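Local coordinates for protein phenylalanine hydroxylase (Colwellia psychrerythraea, PDB 2V27) that probably hydroxylates L-phenylalanine to L-tyrosine, using molecular oxygen and tetrahydrobiopterin at a mononuclear non-haem iron site, at residues D45-P57 with E123-S135. Numbering follows the deposited sequence.
With FE (Fe (III) ion), chain E.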
ATOM      1  N   ASP B  45      -8.602  -6.477 -26.950  1.00 10.92           N
ATOM      2  CA  ASP B  45      -9.562  -6.435 -28.030  1.00 11.25           C
ATOM      3  C   ASP B  45     -10.962  -6.917 -27.627  1.00 10.73           C
ATOM      4  O   ASP B  45     -11.986  -6.382 -28.094  1.00 10.64           O
ATOM      5  CB  ASP B  45      -9.057  -7.296 -29.185  1.00 10.59           C
ATOM      6  CG  ASP B  45      -7.836  -6.737 -29.851  1.00 14.98           C
ATOM      7  OD1 ASP B  45      -7.409  -5.621 -29.550  1.00 15.38           O
ATOM      8  OD2 ASP B  45      -7.293  -7.485 -30.707  1.00 19.83           O
ATOM      9  N   GLU B  46     -11.016  -7.940 -26.761  1.00  9.63           N
ATOM     10  CA  GLU B  46     -12.309  -8.516 -26.365  1.00 10.20           C
ATOM     11  C   GLU B  46     -13.166  -7.473 -25.634  1.00 11.14           C
ATOM     12  O   GLU B  46     -14.384  -7.448 -25.750  1.00 10.29           O
ATOM     13  CB  GLU B  46     -12.107  -9.760 -25.483  1.00  9.81           C
ATOM     14  CG  GLU B  46     -11.338 -10.924 -26.178  1.00 10.60           C
ATOM     15  CD  GLU B  46      -9.811 -10.910 -25.973  1.00  9.09           C
ATOM     16  OE1 GLU B  46      -9.215  -9.816 -25.836  1.00 10.57           O
ATOM     17  OE2 GLU B  46      -9.287 -12.042 -25.866  1.00 11.89           O
ATOM     18  N   TYR B  47     -12.490  -6.640 -24.843  1.00  9.64           N
ATOM     19  CA  TYR B  47     -13.122  -5.573 -24.098  1.00  9.24           C
ATOM     20  C   TYR B  47     -13.640  -4.491 -25.079  1.00  9.00           C
ATOM     21  O   TYR B  47     -14.799  -4.067 -24.959  1.00  8.87           O
ATOM     22  CB  TYR B  47     -12.149  -4.981 -23.047  1.00  8.56           C
ATOM     23  CG  TYR B  47     -12.733  -3.785 -22.340  1.00  8.56           C
ATOM     24  CD1 TYR B  47     -13.499  -3.959 -21.164  1.00  7.97           C
ATOM     25  CD2 TYR B  47     -12.573  -2.497 -22.847  1.00  9.73           C
ATOM     26  CE1 TYR B  47     -14.033  -2.858 -20.491  1.00  8.15           C
ATOM     27  CE2 TYR B  47     -13.133  -1.388 -22.202  1.00 10.39           C
ATOM     28  CZ  TYR B  47     -13.858  -1.573 -21.042  1.00  8.31           C
ATOM     29  OH  TYR B  47     -14.430  -0.492 -20.440  1.00 11.11           O
ATOM     30  N   HIS B  48     -12.810  -4.054 -26.046  1.00  9.14           N
ATOM     31  CA  HIS B  48     -13.252  -3.085 -27.022  1.00 11.52           C
ATOM     32  C   HIS B  48     -14.454  -3.601 -27.837  1.00 11.62           C
ATOM     33  O   HIS B  48     -15.409  -2.840 -28.057  1.00 12.61           O
ATOM     34  CB  HIS B  48     -12.109  -2.725 -27.935  1.00 10.92           C
ATOM     35  CG  HIS B  48     -11.091  -1.845 -27.281  1.00 13.48           C
ATOM     36  ND1 HIS B  48     -11.322  -0.509 -27.025  1.00 15.38           N
ATOM     37  CD2 HIS B  48      -9.836  -2.103 -26.834  1.00 15.00           C
ATOM     38  CE1 HIS B  48     -10.248   0.018 -26.462  1.00 16.47           C
ATOM     39  NE2 HIS B  48      -9.322  -0.919 -26.359  1.00 16.27           N
ATOM     40  N   GLU B  49     -14.441  -4.882 -28.198  1.00 10.98           N
ATOM     41  CA  GLU B  49     -15.603  -5.485 -28.857  1.00 11.04           C
ATOM     42  C   GLU B  49     -16.865  -5.343 -27.973  1.00 10.63           C
ATOM     43  O   GLU B  49     -17.957  -4.926 -28.451  1.00 11.65           O
ATOM     44  CB  GLU B  49     -15.362  -6.960 -29.149  1.00 11.63           C
ATOM     45  CG  GLU B  49     -16.653  -7.570 -29.823  1.00 15.60           C
ATOM     46  CD  GLU B  49     -16.517  -9.027 -30.165  0.50 15.97           C
ATOM     47  OE1 GLU B  49     -15.664  -9.716 -29.533  0.75 15.34           O
ATOM     48  OE2 GLU B  49     -17.238  -9.474 -31.101  0.75 17.35           O
ATOM     49  N   GLY B  50     -16.712  -5.593 -26.666  1.00  9.32           N
ATOM     50  CA  GLY B  50     -17.817  -5.468 -25.728  1.00  9.44           C
ATOM     51  C   GLY B  50     -18.307  -4.045 -25.596  1.00  9.69           C
ATOM     52  O   GLY B  50     -19.528  -3.813 -25.497  1.00  9.51           O
ATOM     53  N   LEU B  51     -17.404  -3.049 -25.620  1.00  9.77           N
ATOM     54  CA  LEU B  51     -17.869  -1.648 -25.661  1.00 10.78           C
ATOM     55  C   LEU B  51     -18.766  -1.358 -26.889  1.00 10.89           C
ATOM     56  O   LEU B  51     -19.749  -0.629 -26.788  1.00 11.48           O
ATOM     57  CB  LEU B  51     -16.671  -0.686 -25.684  1.00 12.26           C
ATOM     58  CG  LEU B  51     -15.999  -0.401 -24.340  1.00 14.35           C
ATOM     59  CD1 LEU B  51     -14.843   0.635 -24.637  1.00 16.19           C
ATOM     60  CD2 LEU B  51     -16.971   0.149 -23.260  1.00 14.69           C
ATOM     61  N   ALA B  52     -18.387  -1.905 -28.031  1.00 11.53           N
ATOM     62  CA  ALA B  52     -19.110  -1.669 -29.297  1.00 12.76           C
ATOM     63  C   ALA B  52     -20.513  -2.304 -29.162  1.00 13.10           C
ATOM     64  O   ALA B  52     -21.517  -1.734 -29.654  1.00 12.69           O
ATOM     65  CB  ALA B  52     -18.392  -2.291 -30.393  1.00 12.95           C
ATOM     66  N   LYS B  53     -20.599  -3.475 -28.512  1.00 11.68           N
ATOM     67  CA  LYS B  53     -21.913  -4.065 -28.229  1.00 11.13           C
ATOM     68  C   LYS B  53     -22.769  -3.282 -27.250  1.00 10.61           C
ATOM     69  O   LYS B  53     -23.984  -3.253 -27.446  1.00 11.40           O
ATOM     70  CB  LYS B  53     -21.763  -5.505 -27.723  1.00  9.62           C
ATOM     71  CG  LYS B  53     -21.215  -6.442 -28.776  1.00 10.11           C
ATOM     72  CD  LYS B  53     -21.004  -7.877 -28.247  1.00 11.58           C
ATOM     73  CE  LYS B  53     -20.380  -8.749 -29.297  1.00 12.55           C
ATOM     74  NZ  LYS B  53     -20.216 -10.169 -28.783  1.00 12.06           N
ATOM     75  N   LEU B  54     -22.204  -2.718 -26.176  1.00  9.61           N
ATOM     76  CA  LEU B  54     -22.995  -1.995 -25.164  1.00 10.80           C
ATOM     77  C   LEU B  54     -23.446  -0.620 -25.629  1.00 10.89           C
ATOM     78  O   LEU B  54     -24.511  -0.160 -25.201  1.00 12.81           O
ATOM     79  CB  LEU B  54     -22.238  -1.795 -23.825  1.00 10.68           C
ATOM     80  CG  LEU B  54     -21.990  -3.069 -23.044  1.00 13.26           C
ATOM     81  CD1 LEU B  54     -21.264  -2.661 -21.769  1.00 15.91           C
ATOM     82  CD2 LEU B  54     -23.267  -3.851 -22.713  1.00 15.12           C
ATOM     83  N   ASN B  55     -22.615   0.061 -26.431  1.00 10.47           N
ATOM     84  CA  ASN B  55     -22.903   1.430 -26.833  1.00 11.15           C
ATOM     85  C   ASN B  55     -23.319   2.276 -25.630  1.00 12.42           C
ATOM     86  O   ASN B  55     -24.346   2.931 -25.648  1.00 13.12           O
ATOM     87  CB  ASN B  55     -23.936   1.409 -27.972  1.00 12.34           C
ATOM     88  CG  ASN B  55     -24.272   2.798 -28.545  1.00 13.63           C
ATOM     89  OD1 ASN B  55     -23.519   3.742 -28.423  1.00 17.42           O
ATOM     90  ND2 ASN B  55     -25.434   2.875 -29.237  1.00 15.26           N
ATOM     91  N   LEU B  56     -22.465   2.307 -24.615  1.00 12.07           N
ATOM     92  CA  LEU B  56     -22.729   3.071 -23.397  1.00 13.09           C
ATOM     93  C   LEU B  56     -22.814   4.575 -23.685  1.00 13.12           C
ATOM     94  O   LEU B  56     -22.091   5.097 -24.555  1.00 13.83           O
ATOM     95  CB  LEU B  56     -21.609   2.812 -22.366  1.00 12.93           C
ATOM     96  CG  LEU B  56     -21.544   1.360 -21.843  1.00 13.65           C
ATOM     97  CD1 LEU B  56     -20.315   1.276 -20.949  1.00 12.51           C
ATOM     98  CD2 LEU B  56     -22.788   0.917 -21.082  1.00 14.64           C
ATOM     99  N   PRO B  57     -23.663   5.293 -22.923  1.00 14.95           N
ATOM    100  CA  PRO B  57     -23.710   6.756 -23.118  1.00 16.21           C
ATOM    101  C   PRO B  57     -22.463   7.364 -22.494  1.00 17.30           C
ATOM    102  O   PRO B  57     -21.990   6.881 -21.431  1.00 16.99           O
ATOM    103  CB  PRO B  57     -24.964   7.189 -22.354  1.00 17.46           C
ATOM    104  CG  PRO B  57     -25.272   6.026 -21.299  1.00 16.51           C
ATOM    105  CD  PRO B  57     -24.595   4.779 -21.894  1.00 15.00           C
ATOM    106  N   GLU B 123     -18.418  -0.990 -12.125  1.00  9.34           N
ATOM    107  CA  GLU B 123     -19.089  -2.216 -12.582  1.00  9.37           C
ATOM    108  C   GLU B 123     -19.472  -2.114 -14.042  1.00 10.36           C
ATOM    109  O   GLU B 123     -19.223  -3.082 -14.776  1.00 10.89           O
ATOM    110  CB  GLU B 123     -20.370  -2.512 -11.743  1.00  9.83           C
ATOM    111  CG  GLU B 123     -20.174  -2.507 -10.214  1.00 10.14           C
ATOM    112  CD  GLU B 123     -19.343  -3.654  -9.684  1.00 13.14           C
ATOM    113  OE1 GLU B 123     -18.673  -4.387 -10.477  1.00 12.53           O
ATOM    114  OE2 GLU B 123     -19.365  -3.830  -8.431  1.00 17.18           O
ATOM    115  N   ILE B 124     -20.095  -0.994 -14.456  1.00 10.13           N
ATOM    116  CA  ILE B 124     -20.592  -0.935 -15.826  1.00 11.06           C
ATOM    117  C   ILE B 124     -19.444  -0.711 -16.831  1.00 10.64           C
ATOM    118  O   ILE B 124     -19.395  -1.381 -17.858  1.00 11.28           O
ATOM    119  CB  ILE B 124     -21.748   0.117 -15.967  1.00 10.53           C
ATOM    120  CG1 ILE B 124     -22.970  -0.358 -15.158  1.00 14.07           C
ATOM    121  CG2 ILE B 124     -22.132   0.333 -17.425  1.00 11.65           C
ATOM    122  CD1 ILE B 124     -24.196   0.541 -15.326  1.00 15.22           C
ATOM    123  N   PHE B 125     -18.532   0.220 -16.522  1.00  9.81           N
ATOM    124  CA  PHE B 125     -17.423   0.438 -17.413  1.00  9.57           C
ATOM    125  C   PHE B 125     -16.357  -0.673 -17.294  1.00  8.90           C
ATOM    126  O   PHE B 125     -15.815  -1.184 -18.318  1.00  8.79           O
ATOM    127  CB  PHE B 125     -16.817   1.821 -17.170  1.00 10.17           C
ATOM    128  CG  PHE B 125     -15.829   2.206 -18.213  1.00  8.81           C
ATOM    129  CD1 PHE B 125     -16.192   3.041 -19.288  1.00 10.91           C
ATOM    130  CD2 PHE B 125     -14.533   1.788 -18.074  1.00 12.59           C
ATOM    131  CE1 PHE B 125     -15.232   3.387 -20.281  1.00 12.13           C
ATOM    132  CE2 PHE B 125     -13.589   2.120 -19.000  1.00 11.40           C
ATOM    133  CZ  PHE B 125     -13.895   2.909 -20.097  1.00 12.80           C
ATOM    134  N   GLY B 126     -16.039  -1.058 -16.063  1.00  8.76           N
ATOM    135  CA  GLY B 126     -14.971  -2.044 -15.876  1.00  9.39           C
ATOM    136  C   GLY B 126     -15.304  -3.491 -16.256  1.00  8.50           C
ATOM    137  O   GLY B 126     -14.428  -4.204 -16.786  1.00  9.30           O
ATOM    138  N   HIS B 127     -16.516  -3.966 -15.869  1.00  8.81           N
ATOM    139  CA  HIS B 127     -16.884  -5.391 -16.047  1.00  9.14           C
ATOM    140  C   HIS B 127     -17.904  -5.681 -17.154  1.00 10.23           C
ATOM    141  O   HIS B 127     -17.797  -6.648 -17.910  1.00 10.09           O
ATOM    142  CB  HIS B 127     -17.383  -6.003 -14.734  1.00 10.46           C
ATOM    143  CG  HIS B 127     -16.332  -6.078 -13.654  1.00 10.74           C
ATOM    144  ND1 HIS B 127     -15.087  -6.670 -13.829  1.00 11.41           N
ATOM    145  CD2 HIS B 127     -16.342  -5.594 -12.392  1.00  9.21           C
ATOM    146  CE1 HIS B 127     -14.393  -6.561 -12.705  1.00 12.65           C
ATOM    147  NE2 HIS B 127     -15.119  -5.904 -11.826  1.00 11.70           N
ATOM    148  N   CYS B 128     -18.909  -4.819 -17.277  1.00  8.68           N
ATOM    149  CA  CYS B 128     -20.029  -5.175 -18.145  1.00  9.36           C
ATOM    150  C   CYS B 128     -19.623  -5.367 -19.637  1.00  8.77           C
ATOM    151  O   CYS B 128     -20.180  -6.239 -20.313  1.00 10.68           O
ATOM    152  CB  CYS B 128     -21.167  -4.166 -17.974  1.00  7.38           C
ATOM    153  SG  CYS B 128     -22.066  -4.479 -16.456  1.00 11.86           S
ATOM    154  N   PRO B 129     -18.664  -4.590 -20.169  1.00  7.97           N
ATOM    155  CA  PRO B 129     -18.348  -4.895 -21.572  1.00  8.64           C
ATOM    156  C   PRO B 129     -17.851  -6.345 -21.801  1.00  9.83           C
ATOM    157  O   PRO B 129     -18.152  -6.963 -22.848  1.00  8.74           O
ATOM    158  CB  PRO B 129     -17.238  -3.886 -21.927  1.00  9.63           C
ATOM    159  CG  PRO B 129     -17.468  -2.742 -20.973  1.00  8.48           C
ATOM    160  CD  PRO B 129     -17.896  -3.420 -19.666  1.00  8.83           C
ATOM    161  N   LEU B 130     -17.120  -6.904 -20.838  1.00  8.83           N
ATOM    162  CA  LEU B 130     -16.696  -8.283 -20.980  1.00  7.48           C
ATOM    163  C   LEU B 130     -17.776  -9.333 -20.700  1.00  7.38           C
ATOM    164  O   LEU B 130     -17.643 -10.490 -21.131  1.00  7.66           O
ATOM    165  CB  LEU B 130     -15.403  -8.509 -20.171  1.00  7.53           C
ATOM    166  CG  LEU B 130     -14.202  -7.943 -20.930  1.00 10.21           C
ATOM    167  CD1 LEU B 130     -13.039  -7.794 -19.904  1.00 12.52           C
ATOM    168  CD2 LEU B 130     -13.785  -8.821 -22.071  1.00 12.83           C
ATOM    169  N   LEU B 131     -18.862  -8.913 -20.014  1.00  8.40           N
ATOM    170  CA  LEU B 131     -19.970  -9.828 -19.817  1.00  8.79           C
ATOM    171  C   LEU B 131     -20.777 -10.068 -21.101  1.00 10.08           C
ATOM    172  O   LEU B 131     -21.634 -10.982 -21.155  1.00 11.34           O
ATOM    173  CB  LEU B 131     -20.894  -9.383 -18.666  1.00  9.94           C
ATOM    174  CG  LEU B 131     -20.310  -9.492 -17.240  1.00 10.37           C
ATOM    175  CD1 LEU B 131     -21.211  -8.754 -16.208  1.00 11.67           C
ATOM    176  CD2 LEU B 131     -20.135 -10.952 -16.833  1.00  8.69           C
ATOM    177  N   THR B 132     -20.469  -9.294 -22.164  1.00  8.49           N
ATOM    178  CA  THR B 132     -21.038  -9.609 -23.494  1.00  9.68           C
ATOM    179  C   THR B 132     -20.215 -10.688 -24.229  1.00 10.54           C
ATOM    180  O   THR B 132     -20.617 -11.172 -25.303  1.00 11.91           O
ATOM    181  CB  THR B 132     -21.110  -8.364 -24.442  1.00  9.33           C
ATOM    182  OG1 THR B 132     -19.766  -7.985 -24.834  1.00  9.22           O
ATOM    183  CG2 THR B 132     -21.818  -7.234 -23.846  1.00  9.05           C
ATOM    184  N   ASN B 133     -19.025 -11.016 -23.682  1.00  9.92           N
ATOM    185  CA  ASN B 133     -18.126 -11.994 -24.270  1.00 10.12           C
ATOM    186  C   ASN B 133     -18.455 -13.367 -23.668  1.00  9.69           C
ATOM    187  O   ASN B 133     -18.518 -13.533 -22.431  1.00  9.92           O
ATOM    188  CB  ASN B 133     -16.673 -11.573 -23.973  1.00 10.59           C
ATOM    189  CG  ASN B 133     -15.610 -12.579 -24.458  1.00 11.06           C
ATOM    190  OD1 ASN B 133     -14.912 -12.332 -25.473  1.00 13.63           O
ATOM    191  ND2 ASN B 133     -15.444 -13.678 -23.739  1.00  7.81           N
ATOM    192  N   SER B 134     -18.658 -14.353 -24.536  0.50 10.45           N
ATOM    193  CA  SER B 134     -19.114 -15.670 -24.073  0.50 10.18           C
ATOM    194  C   SER B 134     -18.126 -16.349 -23.148  0.50 10.39           C
ATOM    195  O   SER B 134     -18.523 -16.904 -22.135  0.50 10.73           O
ATOM    196  CB  SER B 134     -19.376 -16.570 -25.277  0.50 11.15           C
ATOM    197  OG  SER B 134     -20.425 -16.009 -26.030  0.50 11.50           O
ATOM    198  N   SER B 135     -16.849 -16.312 -23.498  1.00  9.67           N
ATOM    199  CA  SER B 135     -15.821 -16.930 -22.603  1.00 10.62           C
ATOM    200  C   SER B 135     -15.791 -16.273 -21.215  1.00 10.21           C
ATOM    201  O   SER B 135     -15.783 -16.969 -20.165  1.00  9.93           O
ATOM    202  CB  SER B 135     -14.447 -16.853 -23.205  1.00 10.81           C
ATOM    203  OG  SER B 135     -14.326 -17.791 -24.258  1.00 13.14           O
TER
HETATM  204 FE    FE E3008     -14.788  -5.345  -9.773  1.00 10.69          FE
HETATM  205  O   HOH W   1     -18.342  -9.427 -26.793  1.00 11.43           O
HETATM  206  O   HOH W   2     -16.765  -5.692  -9.175  1.00 13.87           O
HETATM  207  O   HOH W   3     -14.641  -4.961  -7.555  1.00 21.08           O
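Gly50 and Pro129 meet where helix 45-54 crosses the 123-131 part of helix 120-131 at 91°, the axes of these short segments approaching to 7.5 Å. Glycine suits this point: Gly50 CA lies 3.3 Å from Pro129 O in a CA-H...O contact, and a CB there would run into that carbonyl. Pro129, whose missing N-H falls in a kink of its helix, drops its ring as a knob among Tyr47, Gly50, Leu51 and Leu54, with Pro129 CG 3.5 Å from Tyr47 CE1.

Tyr47 is the reciprocal knob. With CG anti to the backbone N (chi1 175°), its ring runs alongside Pro129, and Tyr47 OH donates a 2.6 Å hydrogen bond to Phe125 O, the hydroxyl lying 32° out of the carbonyl plane. The same OH sits over one face of the Phe125 ring, toward the rim. A phenylalanine here would probably leave Phe125 O without its tyrosine donor.

Thr132 OG1 donates to Pro129 O at 2.8 Å and accepts from a water held by Lys53 NZ, bridging helix 45-54 to the turn after the other helix. Leu54 CD1 packs on Pro129 and Cys128, Leu130 CG meets the Tyr47 ring edge, and Leu56 CD2 touches Ile124 CG2 at 3.8 Å.

His127, on the helix gripped by Tyr47, joins His122 and Glu167 in the family's two-histidine-one-carboxylate iron site. Helix 22-38 packs on Leu51, Leu56 and Phe125, helix 64-75 touches Leu54 and Thr132, and strand 99-103 lies against Glu123 and Leu131.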